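Local structure of mitochondrial association factor 1 (Toxoplasma gondii, 6BXS) at residues 50-58 with 140-148; 182-191 with 233-244. The protein belongs to a locus required for direct manipulation of host mitochondria and has a macro domain, a fold often associated with ADP-ribose binding. All coordinates share one frame; numbering follows the deposited sequence.

Contact 1 of 2, residues 50-58 with 140-148; sequences AGTYGLFIG and TGKNVGATF
In this macro domain, the loop after strand 45-50 meets the segment that leaves helix 137-140 and passes through a type II turn (Asn143 to Ala146) into strand 147-152; there Tyr53 packs against Gly141 and offers its carbonyl to Lys142 and Asn143. Residues 50-58 run from the third strand toward the glycine-rich start of helix 61-76; in macro-domain relatives this connection borders the ADP-ribose pocket, a role that can only be inferred here. A type I turn from Thr52 to Leu55, closed by Leu55 N to Thr52 O at 3.0 Å, turns the carbonyl of Tyr53 outward to the partner segment. Two donors grip it. Asn143 ND2 gives a hydrogen bond of 2.8 Å to Tyr53 O, arriving close to the line of the C=O bond (162°). Lys142 NZ binds the same Tyr53 O at 3.2 Å, but from well above the carbonyl plane (63° out of it), so the two donors divide the oxygen rather than compete for one approach. Beyond an off-staggered first torsion the lysine chain runs extended, then bends at chi4, bringing NZ over the carbonyl. With CG beside its own backbone N (chi1 -57°), the Tyr53 ring lies along the partner backbone: Gly141 CA sits over one face in a CH-pi contact, 4.1 Å from the ring centroid, while Lys142 O lies at the edge, 3.3 Å from Tyr53 CD1. The phenol oxygen goes further, to a hydrogen bond with Ala172 O, which fixes the far end of the ring. Behind the polar pair, the side chains of Leu55 and Asn143 cross at about a right angle, Leu55 CD2 touching Asn143 CB at 3.8 Å. The same Leu55 CD2 then reaches the Phe148 ring obliquely, 4.1 Å from its CE1.

Contact 2 of 2, residues 182-191 with 233-244; sequences YNMAYKATML and IGRANAVAVEAA
A single water is gripped by both helices: it donates to Lys187 O at 2.8 Å and to Ala240 O, also at 2.8 Å, bridging two carbonyls where the backbones come nearest, with the CA atoms of Lys187 and Ala240 4.2 Å apart. Small residues permit this approach. The axes of segments 182-191 and 233-244 pass 8.3 Å apart and cross at -46°, with Ala236, Ala240 and Ala244 forming the surface that meets the larger partners. Two of these fit knobs-into-holes. Tyr186 sits among Ile233, Ala236, Asn237 and Ala240, its ring taking Ala236 CB over one face at 4.2 Å from the centroid. Met190 fills the next hole; with CG anti to its backbone N (chi1 -167°) and the chain bent beyond it, Met190 CG reaches Ala244 CB at 3.8 Å and Met190 CE comes to 3.3 Å from Asn237 OD1. At one flank, Lys187 CE lies against Val239 CG1 at 3.5 Å. Tyr186 OH is hydrogen-bonded to Leu219 O in the loop after strand 213-216, Asn237 and Val241 rest on strand 253-256, and Ala238 turns to helix 263-276.

The two contacts follow one another along the chain: contact 1 closes at strand 147-152 before helix 179-202 opens contact 2. Their centres are 16 Å apart, yet they touch directly, since Gly145 CA lies 3.5 Å from Thr189 OG1 and Val144 CG1 lies 3.8 Å from Ala185 CB. Both contacts lie against the same mixed sheet: contact 1 at one end of strands 45-50 and 147-152, which flank strand 166-170, and contact 2 in helices of which 230-248 packs on strand 253-256. Helix 179-202 is thus the element common to both surroundings, with Ala185 and Thr189 facing the turn of contact 1 and Tyr186 and Met190 facing helix 230-248.

Contact 1 of 2, residues 50-58 with 140-148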
# COMPACT_ATOMS: atom_id res chain seq x y z
N ALA A 50 0.67 -4.01 3.52
CA ALA A 50 0.50 -3.51 4.88
C ALA A 50 1.79 -3.76 5.65
O ALA A 50 1.96 -4.81 6.27
CB ALA A 50 -0.68 -4.17 5.56
N GLY A 51 2.68 -2.78 5.61
CA GLY A 51 4.04 -2.94 6.09
C GLY A 51 4.20 -2.93 7.60
O GLY A 51 3.28 -2.58 8.34
N THR A 52 5.39 -3.32 8.05
CA THR A 52 5.73 -3.35 9.46
C THR A 52 6.54 -2.10 9.82
O THR A 52 7.13 -1.46 8.96
CB THR A 52 6.56 -4.59 9.82
OG1 THR A 52 7.76 -4.60 9.04
CG2 THR A 52 5.77 -5.87 9.52
N TYR A 53 6.56 -1.77 11.11
CA TYR A 53 7.29 -0.61 11.59
C TYR A 53 8.80 -0.78 11.41
O TYR A 53 9.54 0.20 11.40
CB TYR A 53 6.94 -0.35 13.06
CG TYR A 53 5.45 -0.17 13.28
CD1 TYR A 53 4.78 0.90 12.70
CD2 TYR A 53 4.72 -1.06 14.05
CE1 TYR A 53 3.42 1.08 12.88
CE2 TYR A 53 3.36 -0.89 14.24
CZ TYR A 53 2.72 0.18 13.65
OH TYR A 53 1.36 0.36 13.83
N GLY A 54 9.24 -2.03 11.27
CA GLY A 54 10.64 -2.32 11.02
C GLY A 54 11.00 -2.34 9.54
O GLY A 54 12.17 -2.50 9.19
N LEU A 55 9.99 -2.19 8.69
CA LEU A 55 10.18 -2.00 7.24
C LEU A 55 10.71 -3.23 6.49
O LEU A 55 11.35 -3.08 5.45
CB LEU A 55 11.13 -0.82 6.99
CG LEU A 55 10.84 0.50 7.70
CD1 LEU A 55 11.85 1.56 7.26
CD2 LEU A 55 9.42 0.97 7.42
N PHE A 56 10.44 -4.43 6.99
CA PHE A 56 10.85 -5.65 6.30
C PHE A 56 9.68 -6.28 5.55
O PHE A 56 8.52 -6.13 5.94
CB PHE A 56 11.43 -6.67 7.28
CG PHE A 56 10.40 -7.32 8.15
CD1 PHE A 56 9.74 -8.46 7.73
CD2 PHE A 56 10.08 -6.79 9.38
CE1 PHE A 56 8.78 -9.06 8.52
CE2 PHE A 56 9.12 -7.38 10.18
CZ PHE A 56 8.47 -8.52 9.75
N ILE A 57 9.99 -7.00 4.47
CA ILE A 57 9.01 -7.81 3.76
C ILE A 57 9.15 -9.26 4.22
O ILE A 57 10.16 -9.91 3.96
CB ILE A 57 9.18 -7.71 2.24
CG1 ILE A 57 8.84 -6.29 1.77
CG2 ILE A 57 8.28 -8.72 1.53
CD1 ILE A 57 9.22 -6.00 0.33
N GLY A 58 8.12 -9.76 4.89
CA GLY A 58 8.14 -11.09 5.47
C GLY A 58 7.13 -11.19 6.59
O GLY A 58 6.17 -10.42 6.64
N THR A 140 1.87 5.77 17.87
CA THR A 140 1.48 5.33 16.53
C THR A 140 2.35 4.18 16.01
O THR A 140 1.92 3.42 15.14
CB THR A 140 1.56 6.47 15.51
OG1 THR A 140 2.93 6.82 15.29
CG2 THR A 140 0.79 7.69 15.99
N GLY A 141 3.56 4.08 16.54
CA GLY A 141 4.58 3.22 15.97
C GLY A 141 5.51 4.08 15.14
O GLY A 141 5.14 5.20 14.77
N LYS A 142 6.71 3.58 14.84
CA LYS A 142 7.70 4.38 14.12
C LYS A 142 7.62 4.13 12.62
O LYS A 142 7.16 3.08 12.17
CB LYS A 142 9.11 4.08 14.65
CG LYS A 142 9.86 2.98 13.92
CD LYS A 142 11.23 2.75 14.56
CE LYS A 142 11.97 1.59 13.89
NZ LYS A 142 11.28 0.29 14.09
N ASN A 143 8.07 5.12 11.85
CA ASN A 143 8.07 5.08 10.38
C ASN A 143 6.66 5.07 9.79
O ASN A 143 6.46 4.63 8.66
CB ASN A 143 8.84 3.86 9.87
CG ASN A 143 10.25 3.80 10.41
OD1 ASN A 143 10.90 4.83 10.60
ND2 ASN A 143 10.74 2.59 10.66
N VAL A 144 5.69 5.56 10.55
CA VAL A 144 4.32 5.66 10.07
C VAL A 144 4.23 6.70 8.96
O VAL A 144 4.85 7.76 9.04
CB VAL A 144 3.35 6.04 11.20
CG1 VAL A 144 1.95 6.32 10.66
CG2 VAL A 144 3.30 4.94 12.25
N GLY A 145 3.46 6.38 7.92
CA GLY A 145 3.31 7.26 6.78
C GLY A 145 4.38 7.03 5.73
O GLY A 145 4.30 7.55 4.61
N ALA A 146 5.40 6.25 6.08
CA ALA A 146 6.46 5.90 5.13
C ALA A 146 5.88 5.05 4.01
O ALA A 146 5.26 4.02 4.27
CB ALA A 146 7.59 5.17 5.83
N THR A 147 6.08 5.49 2.77
CA THR A 147 5.54 4.79 1.61
C THR A 147 6.65 4.50 0.61
O THR A 147 7.42 5.39 0.23
CB THR A 147 4.44 5.62 0.92
OG1 THR A 147 3.39 5.89 1.86
CG2 THR A 147 3.86 4.86 -0.27
N PHE A 148 6.72 3.24 0.17
CA PHE A 148 7.72 2.80 -0.78
C PHE A 148 7.06 2.23 -2.03
O PHE A 148 5.96 1.68 -1.95
CB PHE A 148 8.64 1.77 -0.14
CG PHE A 148 9.20 2.20 1.19
CD1 PHE A 148 8.54 1.90 2.36
CD2 PHE A 148 10.39 2.91 1.26
CE1 PHE A 148 9.04 2.30 3.58
CE2 PHE A 148 10.90 3.31 2.47
CZ PHE A 148 10.23 3.01 3.64

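Contact 2 of 2, residues 182-191 with 233-244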
# COMPACT_ATOMS: atom_id res chain seq x y z
N TYR A 182 -4.21 9.34 15.43
CA TYR A 182 -4.49 8.22 14.53
C TYR A 182 -5.01 8.71 13.18
O TYR A 182 -4.49 8.34 12.13
CB TYR A 182 -5.49 7.27 15.17
CG TYR A 182 -5.73 6.00 14.38
CD1 TYR A 182 -4.88 4.91 14.52
CD2 TYR A 182 -6.79 5.89 13.50
CE1 TYR A 182 -5.09 3.75 13.80
CE2 TYR A 182 -7.01 4.74 12.77
CZ TYR A 182 -6.15 3.67 12.93
OH TYR A 182 -6.35 2.51 12.21
N ASN A 183 -6.06 9.53 13.22
CA ASN A 183 -6.67 10.06 12.00
C ASN A 183 -5.67 10.86 11.18
O ASN A 183 -5.61 10.74 9.96
CB ASN A 183 -7.88 10.93 12.34
CG ASN A 183 -9.05 10.13 12.87
OD1 ASN A 183 -9.21 8.95 12.55
ND2 ASN A 183 -9.89 10.77 13.67
N MET A 184 -4.88 11.67 11.87
CA MET A 184 -3.87 12.50 11.22
C MET A 184 -2.80 11.64 10.53
O MET A 184 -2.38 11.94 9.41
CB MET A 184 -3.22 13.43 12.25
CG MET A 184 -2.60 14.68 11.68
SD MET A 184 -2.25 15.91 12.96
CE MET A 184 -3.89 16.38 13.49
N ALA A 185 -2.37 10.58 11.21
CA ALA A 185 -1.36 9.67 10.65
C ALA A 185 -1.93 8.87 9.48
O ALA A 185 -1.24 8.60 8.50
CB ALA A 185 -0.85 8.73 11.74
N TYR A 186 -3.21 8.50 9.59
CA TYR A 186 -3.87 7.71 8.55
C TYR A 186 -4.00 8.51 7.26
O TYR A 186 -3.78 7.98 6.17
CB TYR A 186 -5.26 7.26 9.02
CG TYR A 186 -5.70 5.92 8.47
CD1 TYR A 186 -5.99 5.76 7.12
CD2 TYR A 186 -5.82 4.82 9.31
CE1 TYR A 186 -6.39 4.52 6.62
CE2 TYR A 186 -6.22 3.59 8.81
CZ TYR A 186 -6.50 3.45 7.47
OH TYR A 186 -6.90 2.22 6.99
N LYS A 187 -4.35 9.79 7.38
CA LYS A 187 -4.46 10.66 6.21
C LYS A 187 -3.09 10.87 5.57
O LYS A 187 -2.96 10.85 4.35
CB LYS A 187 -5.05 12.01 6.61
CG LYS A 187 -6.49 11.93 7.09
CD LYS A 187 -6.91 13.23 7.76
CE LYS A 187 -8.31 13.13 8.34
NZ LYS A 187 -8.54 14.11 9.43
N ALA A 188 -2.08 11.08 6.41
CA ALA A 188 -0.70 11.23 5.95
C ALA A 188 -0.25 9.99 5.18
O ALA A 188 0.46 10.09 4.18
CB ALA A 188 0.22 11.47 7.13
N THR A 189 -0.68 8.82 5.66
CA THR A 189 -0.33 7.56 5.02
C THR A 189 -0.98 7.43 3.64
O THR A 189 -0.33 7.04 2.67
CB THR A 189 -0.75 6.36 5.90
OG1 THR A 189 -0.10 6.45 7.17
CG2 THR A 189 -0.37 5.04 5.23
N MET A 190 -2.26 7.77 3.56
CA MET A 190 -2.98 7.69 2.29
C MET A 190 -2.42 8.70 1.28
O MET A 190 -2.34 8.41 0.09
CB MET A 190 -4.47 7.92 2.49
CG MET A 190 -5.32 7.54 1.28
SD MET A 190 -5.16 5.80 0.82
CE MET A 190 -5.86 5.00 2.26
N LEU A 191 -2.03 9.87 1.77
CA LEU A 191 -1.37 10.86 0.93
C LEU A 191 -0.05 10.32 0.39
O LEU A 191 0.35 10.61 -0.73
CB LEU A 191 -1.11 12.16 1.71
CG LEU A 191 -2.29 13.11 1.94
CD1 LEU A 191 -1.84 14.31 2.74
CD2 LEU A 191 -2.92 13.55 0.63
N ILE A 233 -11.80 2.70 12.06
CA ILE A 233 -10.75 2.52 11.06
C ILE A 233 -11.31 2.68 9.65
O ILE A 233 -10.64 3.21 8.76
CB ILE A 233 -10.08 1.14 11.21
CG1 ILE A 233 -9.37 1.07 12.57
CG2 ILE A 233 -9.10 0.89 10.06
CD1 ILE A 233 -8.59 -0.20 12.82
N GLY A 234 -12.54 2.22 9.44
CA GLY A 234 -13.22 2.41 8.18
C GLY A 234 -13.43 3.89 7.88
O GLY A 234 -13.24 4.34 6.75
N ARG A 235 -13.81 4.64 8.91
CA ARG A 235 -14.02 6.08 8.79
C ARG A 235 -12.70 6.81 8.55
O ARG A 235 -12.64 7.74 7.75
CB ARG A 235 -14.71 6.62 10.04
CG ARG A 235 -16.10 6.06 10.29
CD ARG A 235 -17.06 6.41 9.17
NE ARG A 235 -17.08 7.85 8.90
CZ ARG A 235 -16.82 8.41 7.72
NH1 ARG A 235 -16.87 9.73 7.60
NH2 ARG A 235 -16.51 7.68 6.65
N ALA A 236 -11.66 6.39 9.25
CA ALA A 236 -10.33 6.98 9.09
C ALA A 236 -9.83 6.78 7.66
O ALA A 236 -9.28 7.69 7.05
CB ALA A 236 -9.36 6.39 10.08
N ASN A 237 -10.04 5.57 7.15
CA ASN A 237 -9.65 5.24 5.78
C ASN A 237 -10.46 6.02 4.75
O ASN A 237 -9.91 6.56 3.80
CB ASN A 237 -9.80 3.74 5.54
CG ASN A 237 -9.55 3.36 4.09
OD1 ASN A 237 -8.41 3.32 3.63
ND2 ASN A 237 -10.63 3.06 3.36
N ALA A 238 -11.77 6.07 4.96
CA ALA A 238 -12.66 6.77 4.04
C ALA A 238 -12.29 8.24 3.93
O ALA A 238 -12.14 8.77 2.83
CB ALA A 238 -14.11 6.62 4.48
N VAL A 239 -12.12 8.90 5.07
CA VAL A 239 -11.77 10.31 5.10
C VAL A 239 -10.37 10.54 4.52
O VAL A 239 -10.13 11.55 3.86
CB VAL A 239 -11.84 10.87 6.54
CG1 VAL A 239 -11.25 12.27 6.62
CG2 VAL A 239 -13.28 10.88 7.03
N ALA A 240 -9.45 9.61 4.77
CA ALA A 240 -8.10 9.72 4.23
C ALA A 240 -8.11 9.60 2.71
O ALA A 240 -7.37 10.29 2.02
CB ALA A 240 -7.20 8.65 4.84
N VAL A 241 -8.96 8.71 2.20
CA VAL A 241 -9.10 8.53 0.76
C VAL A 241 -9.68 9.79 0.11
O VAL A 241 -9.21 10.22 -0.95
CB VAL A 241 -9.98 7.31 0.43
CG1 VAL A 241 -10.42 7.32 -1.04
CG2 VAL A 241 -9.25 6.02 0.76
N GLU A 242 -10.69 10.38 0.74
CA GLU A 242 -11.31 11.60 0.23
C GLU A 242 -10.30 12.72 0.09
O GLU A 242 -10.27 13.42 -0.93
CB GLU A 242 -12.46 12.05 1.14
CG GLU A 242 -13.69 11.16 1.10
CD GLU A 242 -14.77 11.61 2.07
OE1 GLU A 242 -15.51 12.56 1.74
OE2 GLU A 242 -14.87 11.02 3.17
N ALA A 243 -9.47 12.89 1.11
CA ALA A 243 -8.48 13.96 1.13
C ALA A 243 -7.41 13.74 0.07
O ALA A 243 -6.96 14.69 -0.58
CB ALA A 243 -7.83 14.06 2.51
N ALA A 244 -7.00 12.49 -0.11
CA ALA A 244 -5.96 12.14 -1.07
C ALA A 244 -6.44 12.36 -2.51
O ALA A 244 -5.70 12.88 -3.34
CB ALA A 244 -5.51 10.70 -0.88
O HOH W 1 -5.34 11.81 3.14